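Local coordinates for KmHsv2 (Kluyveromyces marxianus, PDB 3VU4), which probably binds phosphoinositides at membranes, as a seven-bladed beta-propeller of the PROPPIN family to which the autophagy protein Atg18 also belongs, at residues A[26-34]-A[45-53]; A[322-333]-A[345-355]. All blocks are in the same frame, centred on the assembly; numbering follows the deposited sequence.

Interaction 1 of 2, residues A[26-34]-A[45-53]; sequences EFNQDQSCL and YNVHPVAHI
Val47 overlaps the rim of the Phe27 ring. Its CG1 methyl lies near the ring plane, 3.9 Å from Phe27 CD1, and the two side chains cross at about a right angle. CG1 is anti to the carbonyl carbon, beside the backbone N (chi1 -63°), which aims it at the ring edge. The same methyl is 4.0 Å from Leu34 CB. Leu34 in turn lays its CD1 methyl over the centre of one Phe27 face, so edge and face of the ring are both covered by aliphatic groups. Val320 and Val322 of strand 318-323 also touch Phe27, which places this cluster between neighbouring blades of the propeller.

The backbones form an antiparallel pairing of the second and third strands of one blade. Leu34 N donates to Tyr45 O at 3.0 Å, and Tyr45 N returns a bond to Leu34 O at 2.8 Å. Past the non-hydrogen-bonded pair Cys33 and Asn46, Val47 N reaches Ser32 O at 2.9 Å.

Across from the apolar cluster, on the Cys33 face, Cys33 SG meets Ile53 CD1 at 4.2 Å. The approach to Cys33 is a type I turn from Asn28 to Gln31. Asn28 OD1 turns back to accept Ser32 N at 2.9 Å, with a weak second bond from Cys33 N. Ser32 OG adds a bond to Asp30 OD1.

Tyr45 lies on the same sheet face as Leu34, and His52 CD2 rests over one face of its ring, toward the rim. The Tyr45 hydroxyl bonds to the carbonyl of Met354. The chemistry thus divides: cross-strand backbone bonds set the register, the Asn28 and Asp30 side chains hold the turn, while Val47, Phe27 and Leu34 make an apolar patch facing the last blade.

Interaction 2 of 2, residues A[322-333]-A[345-355]; sequences VWPHTRMIETFK and IQMDQREQLMI
Glu330 and Arg350 lie side by side on one face of the sheet and form a salt bridge. Arg350 NH1 is 2.7 Å from Glu330 OE2 and comes from above the carboxylate plane. The bond lies in the guanidinium plane, and the two flat groups stand 89° apart. The other oxygen, Glu330 OE1, accepts the indole Trp323 NE1 at 3.0 Å. Replacing Glu330 by alanine removes both oxygens and would probably leave Arg350 without its charge partner and the Trp323 N-H without its acceptor.

Met347 lies next to this pair. Its CE methyl lies over one face of the Arg350 guanidinium, offset toward the rim, and its SD is 3.7 Å from Glu330 CG. Met347 CG sits over a face of Phe332, 4.3 Å from the ring centroid, in a CH-pi contact. With chi1 at -175°, the Met347 chain runs past the CE2 side of the ring and takes SD on to Glu330.

Apart from Trp323, on the second strand, these side chains belong to the third and fourth strands of the last, four-stranded blade of the propeller. A classic beta bulge interrupts the pairing: Asp348 and Gln349 both face Thr331, whose O accepts Asp348 N at 2.8 Å and, weakly, Gln349 N. On the opposite face, a water bridges Ile329 O, Thr331 OG1 and Glu351 OE2.

Toward the C terminus, Leu353 N bonds to Arg327 O at 2.7 Å, and Leu353 CD2 packs on Ile329 CG2 at 3.9 Å. Arg327 is the first residue of a G1 bulge opposite Trp323, in the turn that brings strand 328-333 back alongside 322-323. Trp323 itself rests against Val306 and Cys309.

In the fold
From the N terminus, the chain first runs through 26-34, and interaction 1 closes the hairpin of strands 33-37 and 41-47 within the first blade. Five more blades follow. Interaction 2 then closes the hairpin of strands 328-337 and 342-352 in the last blade. The two contacts are in series and neither nest nor cross. Their centres are about 12 Å apart, because the propeller ring brings its first and last blades together. The C-terminal tail beyond strand 342-352 lies against the first blade: Leu34 CD2 packs on Leu353 CD1, and Ile355 touches Tyr45. Together these contacts tie the two ends of the ring.

Interaction 1 of 2, residues A[26-34]-A[45-53]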
loop_
_atom_site.group_PDB
_atom_site.type_symbol
_atom_site.label_atom_id
_atom_site.label_comp_id
_atom_site.label_asym_id
_atom_site.label_seq_id
_atom_site.Cartn_x
_atom_site.Cartn_y
_atom_site.Cartn_z
ATOM N N GLU A 26 0.410 -8.655 -4.499
ATOM C CA GLU A 26 0.444 -7.204 -4.500
ATOM C C GLU A 26 -0.637 -6.666 -5.434
ATOM O O GLU A 26 -1.012 -7.332 -6.400
ATOM C CB GLU A 26 1.835 -6.749 -4.955
ATOM C CG GLU A 26 2.109 -5.270 -4.823
ATOM C CD GLU A 26 1.911 -4.778 -3.410
ATOM O OE1 GLU A 26 0.737 -4.605 -3.009
ATOM O OE2 GLU A 26 2.923 -4.575 -2.702
ATOM N N PHE A 27 -1.148 -5.473 -5.128
ATOM C CA PHE A 27 -2.181 -4.832 -5.942
ATOM C C PHE A 27 -1.520 -4.029 -7.061
ATOM O O PHE A 27 -0.346 -3.673 -6.953
ATOM C CB PHE A 27 -3.000 -3.865 -5.086
ATOM C CG PHE A 27 -3.724 -4.517 -3.961
ATOM C CD1 PHE A 27 -5.000 -5.036 -4.147
ATOM C CD2 PHE A 27 -3.119 -4.638 -2.711
ATOM C CE1 PHE A 27 -5.664 -5.665 -3.110
ATOM C CE2 PHE A 27 -3.776 -5.266 -1.668
ATOM C CZ PHE A 27 -5.052 -5.782 -1.868
ATOM N N ASN A 28 -2.257 -3.743 -8.132
ATOM C CA ASN A 28 -1.681 -2.927 -9.196
ATOM C C ASN A 28 -1.845 -1.470 -8.752
ATOM O O ASN A 28 -2.609 -1.188 -7.831
ATOM C CB ASN A 28 -2.361 -3.193 -10.545
ATOM C CG ASN A 28 -3.797 -2.712 -10.599
ATOM O OD1 ASN A 28 -4.383 -2.292 -9.590
ATOM N ND2 ASN A 28 -4.381 -2.780 -11.793
ATOM N N GLN A 29 -1.131 -0.558 -9.400
ATOM C CA GLN A 29 -1.137 0.859 -9.038
ATOM C C GLN A 29 -2.457 1.563 -8.686
ATOM O O GLN A 29 -2.447 2.510 -7.909
ATOM C CB GLN A 29 -0.405 1.658 -10.114
ATOM C CG GLN A 29 1.032 1.179 -10.399
ATOM C CD GLN A 29 1.090 -0.217 -11.013
ATOM O OE1 GLN A 29 0.178 -0.635 -11.724
ATOM N NE2 GLN A 29 2.173 -0.934 -10.754
ATOM N N ASP A 30 -3.587 1.126 -9.234
ATOM C CA ASP A 30 -4.859 1.769 -8.909
ATOM C C ASP A 30 -5.779 0.859 -8.081
ATOM O O ASP A 30 -6.965 1.150 -7.900
ATOM C CB ASP A 30 -5.576 2.205 -10.191
ATOM C CG ASP A 30 -6.204 1.042 -10.937
ATOM O OD1 ASP A 30 -5.516 0.016 -11.132
ATOM O OD2 ASP A 30 -7.383 1.153 -11.336
ATOM N N GLN A 31 -5.222 -0.238 -7.575
ATOM C CA GLN A 31 -5.967 -1.201 -6.761
ATOM C C GLN A 31 -7.223 -1.770 -7.397
ATOM O O GLN A 31 -8.240 -1.922 -6.725
ATOM C CB GLN A 31 -6.363 -0.598 -5.418
ATOM C CG GLN A 31 -5.262 -0.539 -4.410
ATOM C CD GLN A 31 -4.476 0.729 -4.500
ATOM O OE1 GLN A 31 -3.551 0.949 -3.718
ATOM N NE2 GLN A 31 -4.839 1.585 -5.447
ATOM N N SER A 32 -7.168 -2.081 -8.683
ATOM C CA SER A 32 -8.325 -2.656 -9.344
ATOM C C SER A 32 -8.008 -4.123 -9.613
ATOM O O SER A 32 -8.888 -4.920 -9.943
ATOM C CB SER A 32 -8.623 -1.908 -10.647
ATOM O OG SER A 32 -7.484 -1.850 -11.487
ATOM N N CYS A 33 -6.733 -4.467 -9.448
ATOM C CA CYS A 33 -6.261 -5.833 -9.656
ATOM C C CYS A 33 -5.261 -6.254 -8.595
ATOM O O CYS A 33 -4.592 -5.421 -7.974
ATOM C CB CYS A 33 -5.583 -5.974 -11.022
ATOM S SG CYS A 33 -6.668 -5.788 -12.434
ATOM N N LEU A 34 -5.160 -7.567 -8.411
ATOM C CA LEU A 34 -4.231 -8.163 -7.462
ATOM C C LEU A 34 -3.474 -9.246 -8.206
ATOM O O LEU A 34 -4.077 -10.037 -8.929
ATOM C CB LEU A 34 -4.979 -8.806 -6.289
ATOM C CG LEU A 34 -4.143 -9.696 -5.357
ATOM C CD1 LEU A 34 -3.274 -8.839 -4.437
ATOM C CD2 LEU A 34 -5.074 -10.568 -4.537
ATOM N N TYR A 45 -6.107 -11.222 -10.455
ATOM C CA TYR A 45 -7.542 -11.092 -10.249
ATOM C C TYR A 45 -7.993 -9.645 -10.294
ATOM O O TYR A 45 -7.186 -8.716 -10.224
ATOM C CB TYR A 45 -7.955 -11.638 -8.877
ATOM C CG TYR A 45 -7.419 -13.006 -8.528
ATOM C CD1 TYR A 45 -6.070 -13.188 -8.183
ATOM C CD2 TYR A 45 -8.261 -14.122 -8.532
ATOM C CE1 TYR A 45 -5.578 -14.449 -7.853
ATOM C CE2 TYR A 45 -7.781 -15.385 -8.205
ATOM C CZ TYR A 45 -6.443 -15.543 -7.866
ATOM O OH TYR A 45 -5.983 -16.792 -7.525
ATOM N N ASN A 46 -9.299 -9.468 -10.419
ATOM C CA ASN A 46 -9.893 -8.150 -10.382
ATOM C C ASN A 46 -10.286 -8.095 -8.917
ATOM O O ASN A 46 -10.750 -9.102 -8.380
ATOM C CB ASN A 46 -11.141 -8.104 -11.245
ATOM C CG ASN A 46 -11.041 -7.084 -12.331
ATOM O OD1 ASN A 46 -10.212 -7.210 -13.231
ATOM N ND2 ASN A 46 -11.872 -6.048 -12.254
ATOM N N VAL A 47 -10.093 -6.963 -8.253
ATOM C CA VAL A 47 -10.456 -6.890 -6.841
ATOM C C VAL A 47 -11.935 -6.580 -6.628
ATOM O O VAL A 47 -12.541 -7.067 -5.672
ATOM C CB VAL A 47 -9.593 -5.864 -6.080
ATOM C CG1 VAL A 47 -8.138 -6.293 -6.118
ATOM C CG2 VAL A 47 -9.745 -4.500 -6.691
ATOM N N HIS A 48 -12.528 -5.780 -7.506
ATOM C CA HIS A 48 -13.945 -5.485 -7.359
ATOM C C HIS A 48 -14.698 -5.255 -8.665
ATOM O O HIS A 48 -14.522 -4.234 -9.329
ATOM C CB HIS A 48 -14.174 -4.286 -6.444
ATOM C CG HIS A 48 -15.605 -4.137 -6.026
ATOM N ND1 HIS A 48 -16.223 -5.028 -5.170
ATOM C CD2 HIS A 48 -16.557 -3.250 -6.400
ATOM C CE1 HIS A 48 -17.495 -4.696 -5.038
ATOM N NE2 HIS A 48 -17.724 -3.621 -5.773
ATOM N N PRO A 49 -15.578 -6.196 -9.027
ATOM C CA PRO A 49 -15.841 -7.406 -8.242
ATOM C C PRO A 49 -14.684 -8.377 -8.343
ATOM O O PRO A 49 -13.946 -8.373 -9.326
ATOM C CB PRO A 49 -17.103 -7.975 -8.887
ATOM C CG PRO A 49 -17.764 -6.765 -9.471
ATOM C CD PRO A 49 -16.593 -6.038 -10.078
ATOM N N VAL A 50 -14.535 -9.214 -7.326
ATOM C CA VAL A 50 -13.467 -10.196 -7.311
ATOM C C VAL A 50 -13.677 -11.162 -8.470
ATOM O O VAL A 50 -14.750 -11.740 -8.609
ATOM C CB VAL A 50 -13.449 -10.966 -5.973
ATOM C CG1 VAL A 50 -12.465 -12.128 -6.037
ATOM C CG2 VAL A 50 -13.066 -10.014 -4.853
ATOM N N ALA A 51 -12.651 -11.322 -9.300
ATOM C CA ALA A 51 -12.727 -12.209 -10.451
ATOM C C ALA A 51 -11.343 -12.656 -10.908
ATOM O O ALA A 51 -10.425 -11.847 -11.017
ATOM C CB ALA A 51 -13.445 -11.511 -11.585
ATOM N N HIS A 52 -11.198 -13.951 -11.168
ATOM C CA HIS A 52 -9.924 -14.499 -11.624
ATOM C C HIS A 52 -9.832 -14.187 -13.102
ATOM O O HIS A 52 -10.690 -14.608 -13.875
ATOM C CB HIS A 52 -9.880 -16.017 -11.421
ATOM C CG HIS A 52 -8.515 -16.609 -11.586
ATOM N ND1 HIS A 52 -8.264 -17.954 -11.421
ATOM C CD2 HIS A 52 -7.322 -16.037 -11.868
ATOM C CE1 HIS A 52 -6.974 -18.184 -11.592
ATOM N NE2 HIS A 52 -6.380 -17.037 -11.864
ATOM N N ILE A 53 -8.803 -13.446 -13.501
ATOM C CA ILE A 53 -8.669 -13.082 -14.903
ATOM C C ILE A 53 -7.476 -13.698 -15.621
ATOM O O ILE A 53 -7.357 -13.567 -16.838
ATOM C CB ILE A 53 -8.622 -11.546 -15.081
ATOM C CG1 ILE A 53 -7.441 -10.958 -14.316
ATOM C CG2 ILE A 53 -9.924 -10.929 -14.595
ATOM C CD1 ILE A 53 -7.453 -9.437 -14.291
#

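Interaction 2 of 2, residues A[322-333]-A[345-355]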
loop_
_atom_site.group_PDB
_atom_site.type_symbol
_atom_site.label_atom_id
_atom_site.label_comp_id
_atom_site.label_asym_id
_atom_site.label_seq_id
_atom_site.Cartn_x
_atom_site.Cartn_y
_atom_site.Cartn_z
ATOM N N VAL A 322 -6.779 -8.898 1.953
ATOM C CA VAL A 322 -6.369 -10.156 1.357
ATOM C C VAL A 322 -5.465 -10.925 2.319
ATOM O O VAL A 322 -4.444 -10.406 2.791
ATOM C CB VAL A 322 -5.630 -9.921 0.031
ATOM C CG1 VAL A 322 -5.265 -11.264 -0.621
ATOM C CG2 VAL A 322 -6.505 -9.103 -0.886
ATOM N N TRP A 323 -5.867 -12.157 2.619
ATOM C CA TRP A 323 -5.106 -13.014 3.515
ATOM C C TRP A 323 -4.355 -14.035 2.667
ATOM O O TRP A 323 -4.966 -14.947 2.108
ATOM C CB TRP A 323 -6.050 -13.734 4.474
ATOM C CG TRP A 323 -6.927 -12.819 5.263
ATOM C CD1 TRP A 323 -8.240 -12.498 5.003
ATOM C CD2 TRP A 323 -6.565 -12.102 6.452
ATOM N NE1 TRP A 323 -8.708 -11.630 5.965
ATOM C CE2 TRP A 323 -7.706 -11.370 6.861
ATOM C CE3 TRP A 323 -5.386 -12.005 7.207
ATOM C CZ2 TRP A 323 -7.702 -10.557 7.999
ATOM C CZ3 TRP A 323 -5.383 -11.192 8.339
ATOM C CH2 TRP A 323 -6.536 -10.479 8.722
ATOM N N PRO A 324 -3.023 -13.898 2.555
ATOM C CA PRO A 324 -2.255 -14.850 1.742
ATOM C C PRO A 324 -2.343 -16.316 2.159
ATOM O O PRO A 324 -2.371 -17.185 1.291
ATOM C CB PRO A 324 -0.824 -14.297 1.801
ATOM C CG PRO A 324 -0.781 -13.601 3.115
ATOM C CD PRO A 324 -2.132 -12.906 3.183
ATOM N N HIS A 325 -2.418 -16.592 3.462
ATOM C CA HIS A 325 -2.482 -17.972 3.964
ATOM C C HIS A 325 -3.751 -18.778 3.630
ATOM O O HIS A 325 -3.697 -20.000 3.544
ATOM C CB HIS A 325 -2.236 -18.007 5.484
ATOM C CG HIS A 325 -3.445 -17.687 6.310
ATOM N ND1 HIS A 325 -4.141 -16.501 6.194
ATOM C CD2 HIS A 325 -4.075 -18.398 7.276
ATOM C CE1 HIS A 325 -5.146 -16.495 7.052
ATOM N NE2 HIS A 325 -5.129 -17.635 7.721
ATOM N N THR A 326 -4.892 -18.129 3.456
ATOM C CA THR A 326 -6.092 -18.879 3.090
ATOM C C THR A 326 -6.545 -18.409 1.719
ATOM O O THR A 326 -7.579 -18.843 1.219
ATOM C CB THR A 326 -7.261 -18.659 4.084
ATOM O OG1 THR A 326 -7.621 -17.271 4.114
ATOM C CG2 THR A 326 -6.870 -19.117 5.485
ATOM N N ARG A 327 -5.746 -17.527 1.117
ATOM C CA ARG A 327 -6.040 -16.939 -0.188
ATOM C C ARG A 327 -7.472 -16.437 -0.239
ATOM O O ARG A 327 -8.189 -16.632 -1.227
ATOM C CB ARG A 327 -5.789 -17.940 -1.320
ATOM C CG ARG A 327 -4.361 -17.913 -1.835
ATOM C CD ARG A 327 -4.135 -18.875 -2.997
ATOM N NE ARG A 327 -4.339 -20.274 -2.614
ATOM C CZ ARG A 327 -5.443 -20.974 -2.881
ATOM N NH1 ARG A 327 -5.537 -22.241 -2.490
ATOM N NH2 ARG A 327 -6.448 -20.415 -3.554
ATOM N N MET A 328 -7.883 -15.782 0.843
ATOM C CA MET A 328 -9.227 -15.237 0.937
ATOM C C MET A 328 -9.253 -13.715 0.854
ATOM O O MET A 328 -8.327 -13.040 1.311
ATOM C CB MET A 328 -9.882 -15.712 2.227
ATOM C CG MET A 328 -11.008 -16.665 1.932
ATOM S SD MET A 328 -11.506 -17.668 3.304
ATOM C CE MET A 328 -10.448 -19.080 3.089
ATOM N N ILE A 329 -10.297 -13.177 0.236
ATOM C CA ILE A 329 -10.421 -11.734 0.124
ATOM C C ILE A 329 -11.774 -11.280 0.657
ATOM O O ILE A 329 -12.836 -11.674 0.166
ATOM C CB ILE A 329 -10.217 -11.246 -1.335
ATOM C CG1 ILE A 329 -10.378 -9.727 -1.388
ATOM C CG2 ILE A 329 -11.192 -11.933 -2.278
ATOM C CD1 ILE A 329 -9.962 -9.109 -2.698
ATOM N N GLU A 330 -11.709 -10.454 1.692
ATOM C CA GLU A 330 -12.891 -9.925 2.353
ATOM C C GLU A 330 -13.134 -8.461 2.007
ATOM O O GLU A 330 -12.209 -7.654 2.003
ATOM C CB GLU A 330 -12.726 -10.099 3.864
ATOM C CG GLU A 330 -13.048 -11.503 4.331
ATOM C CD GLU A 330 -12.134 -11.990 5.421
ATOM O OE1 GLU A 330 -11.646 -11.160 6.207
ATOM O OE2 GLU A 330 -11.919 -13.217 5.500
ATOM N N THR A 331 -14.385 -8.125 1.720
ATOM C CA THR A 331 -14.759 -6.766 1.366
ATOM C C THR A 331 -15.486 -6.111 2.534
ATOM O O THR A 331 -16.506 -6.621 3.003
ATOM C CB THR A 331 -15.663 -6.773 0.128
ATOM O OG1 THR A 331 -14.949 -7.362 -0.963
ATOM C CG2 THR A 331 -16.082 -5.367 -0.252
ATOM N N PHE A 332 -14.958 -4.987 3.009
ATOM C CA PHE A 332 -15.567 -4.284 4.136
ATOM C C PHE A 332 -16.139 -2.927 3.737
ATOM O O PHE A 332 -15.690 -2.300 2.780
ATOM C CB PHE A 332 -14.544 -4.092 5.265
ATOM C CG PHE A 332 -13.967 -5.380 5.795
ATOM C CD1 PHE A 332 -12.953 -6.048 5.104
ATOM C CD2 PHE A 332 -14.450 -5.938 6.977
ATOM C CE1 PHE A 332 -12.426 -7.258 5.585
ATOM C CE2 PHE A 332 -13.932 -7.147 7.467
ATOM C CZ PHE A 332 -12.915 -7.809 6.766
ATOM N N LYS A 333 -17.131 -2.474 4.487
ATOM C CA LYS A 333 -17.769 -1.193 4.219
ATOM C C LYS A 333 -17.696 -0.339 5.487
ATOM O O LYS A 333 -17.945 -0.828 6.596
ATOM C CB LYS A 333 -19.228 -1.428 3.823
ATOM C CG LYS A 333 -19.713 -0.704 2.567
ATOM C CD LYS A 333 -20.103 0.734 2.843
ATOM C CE LYS A 333 -21.167 1.221 1.851
ATOM N NZ LYS A 333 -20.701 1.283 0.434
ATOM N N ILE A 345 -17.908 -0.624 10.930
ATOM C CA ILE A 345 -17.316 -1.376 9.844
ATOM C C ILE A 345 -18.079 -2.683 9.747
ATOM O O ILE A 345 -18.307 -3.355 10.755
ATOM C CB ILE A 345 -15.829 -1.654 10.119
ATOM C CG1 ILE A 345 -15.045 -0.342 10.030
ATOM C CG2 ILE A 345 -15.290 -2.665 9.114
ATOM C CD1 ILE A 345 -13.613 -0.431 10.510
ATOM N N GLN A 346 -18.504 -3.036 8.544
ATOM C CA GLN A 346 -19.228 -4.279 8.365
ATOM C C GLN A 346 -18.574 -5.092 7.252
ATOM O O GLN A 346 -18.042 -4.530 6.294
ATOM C CB GLN A 346 -20.696 -3.986 8.027
ATOM C CG GLN A 346 -20.889 -3.177 6.749
ATOM C CD GLN A 346 -22.323 -2.691 6.563
ATOM O OE1 GLN A 346 -22.850 -1.929 7.384
ATOM N NE2 GLN A 346 -22.961 -3.129 5.481
ATOM N N MET A 347 -18.585 -6.413 7.387
ATOM C CA MET A 347 -18.015 -7.257 6.347
ATOM C C MET A 347 -19.129 -7.635 5.374
ATOM O O MET A 347 -20.073 -8.327 5.742
ATOM C CB MET A 347 -17.397 -8.520 6.945
ATOM C CG MET A 347 -16.675 -9.374 5.910
ATOM S SD MET A 347 -15.912 -10.842 6.604
ATOM C CE MET A 347 -17.350 -11.850 6.893
ATOM N N ASP A 348 -19.031 -7.170 4.136
ATOM C CA ASP A 348 -20.055 -7.483 3.156
ATOM C C ASP A 348 -19.811 -8.782 2.410
ATOM O O ASP A 348 -20.763 -9.454 2.008
ATOM C CB ASP A 348 -20.194 -6.354 2.131
ATOM C CG ASP A 348 -20.901 -5.134 2.696
ATOM O OD1 ASP A 348 -21.873 -5.306 3.469
ATOM O OD2 ASP A 348 -20.493 -4.002 2.357
ATOM N N GLN A 349 -18.545 -9.145 2.233
ATOM C CA GLN A 349 -18.217 -10.346 1.484
ATOM C C GLN A 349 -16.963 -11.075 1.927
ATOM O O GLN A 349 -15.984 -10.465 2.347
ATOM C CB GLN A 349 -18.047 -9.999 0.004
ATOM C CG GLN A 349 -19.316 -9.819 -0.782
ATOM C CD GLN A 349 -19.515 -10.927 -1.811
ATOM O OE1 GLN A 349 -19.909 -12.052 -1.474
ATOM N NE2 GLN A 349 -19.228 -10.616 -3.070
ATOM N N ARG A 350 -17.011 -12.394 1.799
ATOM C CA ARG A 350 -15.887 -13.259 2.107
ATOM C C ARG A 350 -15.852 -14.294 0.996
ATOM O O ARG A 350 -16.753 -15.122 0.882
ATOM C CB ARG A 350 -16.059 -13.965 3.455
ATOM C CG ARG A 350 -15.165 -15.205 3.605
ATOM C CD ARG A 350 -14.361 -15.155 4.890
ATOM N NE ARG A 350 -15.258 -15.067 6.031
ATOM C CZ ARG A 350 -14.992 -14.424 7.156
ATOM N NH1 ARG A 350 -13.842 -13.796 7.318
ATOM N NH2 ARG A 350 -15.896 -14.401 8.118
ATOM N N GLU A 351 -14.833 -14.216 0.152
ATOM C CA GLU A 351 -14.687 -15.176 -0.931
ATOM C C GLU A 351 -13.249 -15.611 -1.049
ATOM O O GLU A 351 -12.358 -14.999 -0.464
ATOM C CB GLU A 351 -15.189 -14.602 -2.255
ATOM C CG GLU A 351 -14.671 -13.239 -2.620
ATOM C CD GLU A 351 -15.629 -12.527 -3.558
ATOM O OE1 GLU A 351 -15.977 -13.116 -4.607
ATOM O OE2 GLU A 351 -16.042 -11.387 -3.242
ATOM N N GLN A 352 -13.023 -16.691 -1.782
ATOM C CA GLN A 352 -11.674 -17.194 -1.936
ATOM C C GLN A 352 -11.136 -16.964 -3.325
ATOM O O GLN A 352 -11.866 -17.059 -4.305
ATOM C CB GLN A 352 -11.600 -18.688 -1.627
ATOM C CG GLN A 352 -10.165 -19.189 -1.603
ATOM C CD GLN A 352 -10.064 -20.668 -1.364
ATOM O OE1 GLN A 352 -10.450 -21.479 -2.212
ATOM N NE2 GLN A 352 -9.547 -21.039 -0.198
ATOM N N LEU A 353 -9.849 -16.651 -3.393
ATOM C CA LEU A 353 -9.186 -16.436 -4.664
ATOM C C LEU A 353 -8.872 -17.814 -5.253
ATOM O O LEU A 353 -8.039 -18.554 -4.735
ATOM C CB LEU A 353 -7.920 -15.608 -4.441
ATOM C CG LEU A 353 -8.256 -14.189 -3.974
ATOM C CD1 LEU A 353 -7.001 -13.425 -3.639
ATOM C CD2 LEU A 353 -9.030 -13.477 -5.068
ATOM N N MET A 354 -9.573 -18.146 -6.332
ATOM C CA MET A 354 -9.434 -19.430 -7.010
ATOM C C MET A 354 -8.107 -19.632 -7.736
ATOM O O MET A 354 -7.642 -18.747 -8.456
ATOM C CB MET A 354 -10.580 -19.595 -8.009
ATOM C CG MET A 354 -11.511 -20.760 -7.717
ATOM S SD MET A 354 -12.313 -20.698 -6.087
ATOM C CE MET A 354 -11.126 -21.643 -5.094
ATOM N N ILE A 355 -7.502 -20.805 -7.547
ATOM C CA ILE A 355 -6.239 -21.131 -8.207
ATOM C C ILE A 355 -6.475 -22.170 -9.301
ATOM O O ILE A 355 -7.084 -23.208 -8.960
ATOM C CB ILE A 355 -5.205 -21.702 -7.215
ATOM C CG1 ILE A 355 -4.823 -20.637 -6.188
ATOM C CG2 ILE A 355 -3.975 -22.190 -7.969
ATOM C CD1 ILE A 355 -4.292 -19.358 -6.793
HETATM O O HOH W 1 -14.772 -10.193 -0.975
#